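Local coordinates for protein glycosyl hydrolase (Rhizobium leguminosarum bv. trifolii, PDB 5NDX) that probably hydrolyses O-glycosyl bonds as a family 39 glycoside hydrolase, a bacterial orthologue of human alpha-L-iduronidase, at residues E551-W556 with A590-S595. The protein carries 2 engineered substitutions. Residues are numbered along the deposited sequence; the frame is centred on the assembly and turned at random.
Sequences ERMLFW and AFLHMS
Met553 and Leu592 face each other across two antiparallel strands, their side chains crossing at about a right angle. Met553 bends at its second torsion (chi2 67°), which brings SD and CE against Leu592 and Ala590. Its SD lies 3.9 Å from Leu592 CB, and its CE reaches Ala590 CB at 3.7 Å. On the same face, both methyls of Leu592 lie against the carboxylate of Glu551; Leu592 CD2 is 3.6 Å from Glu551 OE1. Helices 36-45 and 480-489 cover this face.

The other face carries Leu554, Phe591 and His593. Here the Trp556 indole lays one face over the backbone N of Ala590, which is nearest to CH2 at 3.5 Å. Phe591 CB meets the ring at its edge, in plane. Val569 of strand 566-572 packs on Leu554, Trp556 and Phe591, while His593 ND1 is hydrogen-bonded to Tyr602 OH.

Arg552 pairs with His593, and Leu554 with Phe591, each through two backbone hydrogen bonds; Arg552 N to His593 O is 2.8 Å, 170° at the hydrogen. They join the central strand of a three-stranded antiparallel sheet to strand 590-594, one of its two outer strands. Alternate residues of 549-557 bond to strand 536-545 instead. Both faces mix apolar contacts with polar groups.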
ATOM      1  N   GLU A 551       3.372  24.947  -6.883  1.00 40.21           N
ATOM      2  CA  GLU A 551       3.170  24.047  -5.725  1.00 41.29           C
ATOM      3  C   GLU A 551       4.509  23.485  -5.288  1.00 39.74           C
ATOM      4  O   GLU A 551       5.452  23.410  -6.096  1.00 40.71           O
ATOM      5  CB  GLU A 551       2.220  22.884  -6.073  1.00 39.29           C
ATOM      6  CG  GLU A 551       0.811  23.329  -6.418  1.00 42.12           C
ATOM      7  CD  GLU A 551      -0.147  22.201  -6.801  1.00 41.65           C
ATOM      8  OE1 GLU A 551       0.314  21.077  -7.055  1.00 44.05           O
ATOM      9  OE2 GLU A 551      -1.353  22.491  -6.870  1.00 40.60           O
ATOM     10  N   ARG A 552       4.569  23.056  -4.035  1.00 38.94           N
ATOM     11  CA  ARG A 552       5.760  22.361  -3.489  1.00 38.16           C
ATOM     12  C   ARG A 552       5.368  21.080  -2.775  1.00 35.52           C
ATOM     13  O   ARG A 552       4.563  21.121  -1.867  1.00 35.45           O
ATOM     14  CB  ARG A 552       6.459  23.280  -2.501  1.00 39.31           C
ATOM     15  CG  ARG A 552       6.909  24.624  -3.092  1.00 42.22           C
ATOM     16  CD  ARG A 552       8.030  24.462  -4.122  1.00 44.00           C
ATOM     17  NE  ARG A 552       8.441  25.758  -4.698  1.00 46.33           N
ATOM     18  CZ  ARG A 552       7.865  26.383  -5.733  1.00 47.98           C
ATOM     19  NH1 ARG A 552       6.830  25.876  -6.396  1.00 48.45           N
ATOM     20  NH2 ARG A 552       8.332  27.542  -6.121  1.00 49.24           N
ATOM     21  N   MET A 553       5.917  19.955  -3.186  1.00 35.50           N
ATOM     22  CA  MET A 553       5.758  18.709  -2.498  1.00 36.59           C
ATOM     23  C   MET A 553       6.893  18.547  -1.497  1.00 37.77           C
ATOM     24  O   MET A 553       8.058  18.641  -1.890  1.00 38.68           O
ATOM     25  CB  MET A 553       5.795  17.558  -3.483  1.00 37.20           C
ATOM     26  CG  MET A 553       5.513  16.210  -2.868  1.00 38.20           C
ATOM     27  SD  MET A 553       3.779  16.210  -2.312  1.00 39.03           S
ATOM     28  CE  MET A 553       3.827  14.850  -1.173  1.00 40.52           C
ATOM     29  N   LEU A 554       6.535  18.304  -0.233  1.00 35.07           N
ATOM     30  CA  LEU A 554       7.470  18.029   0.850  1.00 34.07           C
ATOM     31  C   LEU A 554       7.431  16.537   1.176  1.00 34.36           C
ATOM     32  O   LEU A 554       6.329  15.909   1.210  1.00 34.31           O
ATOM     33  CB  LEU A 554       7.099  18.833   2.093  1.00 35.08           C
ATOM     34  CG  LEU A 554       7.446  20.315   2.184  1.00 36.31           C
ATOM     35  CD1 LEU A 554       6.795  21.090   1.056  1.00 38.87           C
ATOM     36  CD2 LEU A 554       7.012  20.925   3.517  1.00 37.47           C
ATOM     37  N   PHE A 555       8.601  15.974   1.443  1.00 33.15           N
ATOM     38  CA  PHE A 555       8.784  14.564   1.838  1.00 34.20           C
ATOM     39  C   PHE A 555       9.849  14.566   2.931  1.00 34.40           C
ATOM     40  O   PHE A 555      10.808  15.305   2.822  1.00 35.13           O
ATOM     41  CB  PHE A 555       9.263  13.743   0.634  1.00 35.52           C
ATOM     42  CG  PHE A 555       9.517  12.294   0.937  1.00 38.25           C
ATOM     43  CD1 PHE A 555       8.458  11.443   1.353  1.00 39.61           C
ATOM     44  CD2 PHE A 555      10.812  11.727   0.753  1.00 39.87           C
ATOM     45  CE1 PHE A 555       8.674  10.066   1.567  1.00 39.59           C
ATOM     46  CE2 PHE A 555      11.046  10.359   1.003  1.00 41.22           C
ATOM     47  CZ  PHE A 555       9.969   9.519   1.409  1.00 40.98           C
ATOM     48  N   TRP A 556       9.670  13.759   3.973  1.00 32.07           N
ATOM     49  CA  TRP A 556      10.594  13.696   5.089  1.00 31.67           C
ATOM     50  C   TRP A 556      10.516  12.328   5.718  1.00 31.67           C
ATOM     51  O   TRP A 556       9.810  11.464   5.205  1.00 32.56           O
ATOM     52  CB  TRP A 556      10.327  14.830   6.086  1.00 32.21           C
ATOM     53  CG  TRP A 556       9.043  14.815   6.782  1.00 32.95           C
ATOM     54  CD1 TRP A 556       8.770  14.267   7.985  1.00 32.83           C
ATOM     55  CD2 TRP A 556       7.848  15.456   6.346  1.00 32.69           C
ATOM     56  NE1 TRP A 556       7.468  14.508   8.324  1.00 33.92           N
ATOM     57  CE2 TRP A 556       6.876  15.238   7.336  1.00 33.18           C
ATOM     58  CE3 TRP A 556       7.495  16.164   5.194  1.00 32.62           C
ATOM     59  CZ2 TRP A 556       5.559  15.683   7.211  1.00 32.65           C
ATOM     60  CZ3 TRP A 556       6.181  16.673   5.095  1.00 33.90           C
ATOM     61  CH2 TRP A 556       5.233  16.408   6.110  1.00 32.44           C
ATOM     62  N   ALA A 590       4.572  13.440   4.369  1.00 32.75           N
ATOM     63  CA  ALA A 590       4.488  14.034   3.065  1.00 33.48           C
ATOM     64  C   ALA A 590       3.418  15.124   3.079  1.00 33.75           C
ATOM     65  O   ALA A 590       2.463  15.050   3.836  1.00 33.75           O
ATOM     66  CB  ALA A 590       4.185  12.975   2.011  1.00 32.94           C
ATOM     67  N   PHE A 591       3.640  16.184   2.316  1.00 33.77           N
ATOM     68  CA  PHE A 591       2.689  17.279   2.257  1.00 33.78           C
ATOM     69  C   PHE A 591       2.807  18.082   0.986  1.00 33.10           C
ATOM     70  O   PHE A 591       3.887  18.507   0.620  1.00 32.69           O
ATOM     71  CB  PHE A 591       2.872  18.181   3.478  1.00 34.30           C
ATOM     72  CG  PHE A 591       1.929  19.349   3.510  1.00 34.90           C
ATOM     73  CD1 PHE A 591       0.587  19.167   3.797  1.00 36.00           C
ATOM     74  CD2 PHE A 591       2.372  20.639   3.192  1.00 36.37           C
ATOM     75  CE1 PHE A 591      -0.305  20.265   3.835  1.00 35.73           C
ATOM     76  CE2 PHE A 591       1.480  21.723   3.208  1.00 36.46           C
ATOM     77  CZ  PHE A 591       0.138  21.532   3.538  1.00 35.15           C
ATOM     78  N   LEU A 592       1.688  18.286   0.306  1.00 33.60           N
ATOM     79  CA  LEU A 592       1.641  19.136  -0.862  1.00 33.83           C
ATOM     80  C   LEU A 592       1.224  20.560  -0.458  1.00 35.13           C
ATOM     81  O   LEU A 592       0.133  20.747   0.068  1.00 35.37           O
ATOM     82  CB  LEU A 592       0.698  18.572  -1.974  1.00 34.92           C
ATOM     83  CG  LEU A 592       0.948  19.592  -3.115  1.00 37.69           C
ATOM     84  CD1 LEU A 592       1.770  19.064  -4.258  1.00 39.96           C
ATOM     85  CD2 LEU A 592      -0.148  20.526  -3.495  1.00 38.41           C
ATOM     86  N   HIS A 593       2.102  21.560  -0.655  1.00 35.25           N
ATOM     87  CA  HIS A 593       1.764  22.957  -0.357  1.00 37.79           C
ATOM     88  C   HIS A 593       1.482  23.750  -1.631  1.00 39.01           C
ATOM     89  O   HIS A 593       2.304  23.722  -2.548  1.00 40.15           O
ATOM     90  CB  HIS A 593       2.936  23.668   0.348  1.00 42.04           C
ATOM     91  CG  HIS A 593       2.560  25.020   0.872  1.00 43.48           C
ATOM     92  ND1 HIS A 593       3.366  26.134   0.737  1.00 43.44           N
ATOM     93  CD2 HIS A 593       1.423  25.441   1.488  1.00 42.95           C
ATOM     94  CE1 HIS A 593       2.769  27.170   1.309  1.00 43.17           C
ATOM     95  NE2 HIS A 593       1.582  26.786   1.751  1.00 44.08           N
ATOM     96  N   MET A 594       0.372  24.467  -1.664  1.00 40.72           N
ATOM     97  CA  MET A 594      -0.071  25.281  -2.806  0.50 44.11           C
ATOM     98  C   MET A 594       0.354  26.758  -2.603  1.00 44.18           C
ATOM     99  O   MET A 594       0.234  27.292  -1.488  1.00 42.25           O
ATOM    100  CB  MET A 594      -1.608  25.204  -2.927  0.50 46.88           C
ATOM    101  CG  MET A 594      -2.215  23.781  -2.887  0.50 48.72           C
ATOM    102  SD  MET A 594      -4.045  23.695  -2.854  0.50 51.63           S
ATOM    103  CE  MET A 594      -4.330  24.224  -4.543  0.50 52.81           C
ATOM    104  N   SER A 595       0.829  27.400  -3.666  1.00 46.49           N
ATOM    105  CA  SER A 595       1.116  28.856  -3.685  1.00 48.28           C
ATOM    106  C   SER A 595       2.074  29.302  -2.584  1.00 47.13           C
ATOM    107  O   SER A 595       1.689  30.024  -1.688  1.00 48.72           O
ATOM    108  CB  SER A 595      -0.207  29.623  -3.600  1.00 50.36           C
ATOM    109  OG  SER A 595      -1.044  29.195  -4.667  1.00 51.21           O
TER